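PDB 4F62: geranyltranstransferase, which probably joins isopentenyl diphosphate to allylic diphosphates to make longer isoprenoid chains, as a putative farnesyl-diphosphate synthase. Local coordinates for residues A[9-12]-A[13-17]. Sequence-based numbering, arbitrary orientation.
Sequences STYT and QSRVD
Successive turns of helix 5-23 are joined by i to i+4 backbone hydrogen bonds: Gln13 N to Ser9 O (2.9 Å), and likewise Ser14 to Thr10, Arg15 to Tyr11 and Val16 to Thr12. Tyr11 and Arg15 lie side by side and point the same way. Both have CG anti to the backbone N (chi1 176° and -175°), and the arginine chain stays extended as far as NE, which brings NH1 level with the phenol oxygen. Arg15 NH1 donates to Tyr11 OH at 2.8 Å, and the oxygen sits in the guanidinium plane, at its edge. The ring is turned 61° from that plane, and its CE2 rests 3.9 Å from Arg15 CD. Arg15 NE also forms a salt bridge with Asp68. With an alanine at Tyr11, Arg15 NH1 would probably lose this acceptor and the arginine chain its aromatic neighbour. In this all-helical isoprenoid synthase fold, helix 5-23 packs on helix 48-60, where Thr12 touches Met51 and Tyr54. Thr10 O accepts twice: Ser14 N and Ser14 OG, the latter at 2.9 Å, approach from opposite faces of its carbonyl plane. The Gln13 side chain, extended beyond CG, runs back past Ser9 O, with CG 3.2 Å from Ser9 O. A water donates to Gln13 OE1 at 3.0 Å and, weakly, to Ser9 OG, which also hydrogen-bonds to Lys6 O, while Gln13 NE2 hydrogen-bonds to Lys46 O.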
loop_
_atom_site.group_PDB
_atom_site.type_symbol
_atom_site.label_atom_id
_atom_site.label_comp_id
_atom_site.label_asym_id
_atom_site.label_seq_id
_atom_site.Cartn_x
_atom_site.Cartn_y
_atom_site.Cartn_z
ATOM N N SER A 9 16.381 -11.013 -20.607
ATOM C CA SER A 9 16.578 -9.985 -19.581
ATOM C C SER A 9 16.480 -8.589 -20.207
ATOM O O SER A 9 15.855 -7.691 -19.655
ATOM C CB SER A 9 17.932 -10.166 -18.859
ATOM O OG SER A 9 19.006 -9.954 -19.750
ATOM N N THR A 10 17.106 -8.413 -21.360
ATOM C CA THR A 10 16.986 -7.153 -22.087
ATOM C C THR A 10 15.513 -6.832 -22.398
ATOM O O THR A 10 15.038 -5.727 -22.131
ATOM C CB THR A 10 17.798 -7.197 -23.387
ATOM O OG1 THR A 10 19.178 -7.408 -23.073
ATOM C CG2 THR A 10 17.653 -5.891 -24.176
ATOM N N TYR A 11 14.787 -7.807 -22.938
ATOM C CA TYR A 11 13.372 -7.606 -23.277
ATOM C C TYR A 11 12.527 -7.187 -22.071
ATOM O O TYR A 11 11.805 -6.175 -22.121
ATOM C CB TYR A 11 12.784 -8.865 -23.945
ATOM C CG TYR A 11 11.293 -8.761 -24.231
ATOM C CD1 TYR A 11 10.822 -8.126 -25.377
ATOM C CD2 TYR A 11 10.366 -9.298 -23.354
ATOM C CE1 TYR A 11 9.450 -8.027 -25.631
ATOM C CE2 TYR A 11 9.000 -9.200 -23.590
ATOM C CZ TYR A 11 8.548 -8.568 -24.729
ATOM O OH TYR A 11 7.195 -8.474 -24.951
ATOM N N THR A 12 12.608 -7.959 -20.987
ATOM C CA THR A 12 11.759 -7.704 -19.826
ATOM C C THR A 12 12.144 -6.444 -19.050
ATOM O O THR A 12 11.280 -5.744 -18.519
ATOM C CB THR A 12 11.712 -8.924 -18.873
ATOM O OG1 THR A 12 13.040 -9.265 -18.489
ATOM C CG2 THR A 12 11.106 -10.114 -19.586
ATOM N N GLN A 13 13.440 -6.181 -18.944
ATOM C CA GLN A 13 13.900 -4.950 -18.311
ATOM C C GLN A 13 13.406 -3.714 -19.080
ATOM O O GLN A 13 12.872 -2.794 -18.478
ATOM C CB GLN A 13 15.435 -4.954 -18.168
ATOM C CG GLN A 13 15.930 -5.892 -17.047
ATOM C CD GLN A 13 17.420 -6.251 -17.139
ATOM O OE1 GLN A 13 18.119 -5.883 -18.096
ATOM N NE2 GLN A 13 17.906 -6.986 -16.138
ATOM N N SER A 14 13.599 -3.699 -20.403
ATOM C CA SER A 14 13.071 -2.620 -21.239
ATOM C C SER A 14 11.555 -2.524 -21.074
ATOM O O SER A 14 10.996 -1.434 -20.917
ATOM C CB SER A 14 13.406 -2.849 -22.710
ATOM O OG SER A 14 14.811 -2.913 -22.889
ATOM N N ARG A 15 10.892 -3.673 -21.095
ATOM C CA ARG A 15 9.441 -3.694 -21.018
ATOM C C ARG A 15 8.922 -3.136 -19.689
ATOM O O ARG A 15 8.039 -2.264 -19.682
ATOM C CB ARG A 15 8.887 -5.106 -21.287
ATOM C CG ARG A 15 7.363 -5.151 -21.341
ATOM C CD ARG A 15 6.802 -6.484 -21.815
ATOM N NE ARG A 15 5.347 -6.492 -21.656
ATOM C CZ ARG A 15 4.492 -7.063 -22.498
ATOM N NH1 ARG A 15 4.938 -7.699 -23.569
ATOM N NH2 ARG A 15 3.185 -6.992 -22.263
ATOM N N VAL A 16 9.453 -3.607 -18.560
ATOM C CA VAL A 16 8.928 -3.115 -17.282
ATOM C C VAL A 16 9.313 -1.650 -17.036
ATOM O O VAL A 16 8.537 -0.893 -16.451
ATOM C CB VAL A 16 9.276 -4.036 -16.070
ATOM C CG1 VAL A 16 10.758 -3.933 -15.688
ATOM C CG2 VAL A 16 8.385 -3.707 -14.864
ATOM N N ASP A 17 10.496 -1.251 -17.499
ATOM C CA ASP A 17 10.955 0.122 -17.319
ATOM C C ASP A 17 10.090 1.141 -18.070
ATOM O O ASP A 17 9.685 2.152 -17.502
ATOM C CB ASP A 17 12.422 0.267 -17.732
ATOM C CG ASP A 17 13.379 -0.370 -16.726
ATOM O OD1 ASP A 17 12.908 -0.857 -15.673
ATOM O OD2 ASP A 17 14.599 -0.370 -16.993
HETATM O O HOH W 1 20.610 -7.000 -19.347
#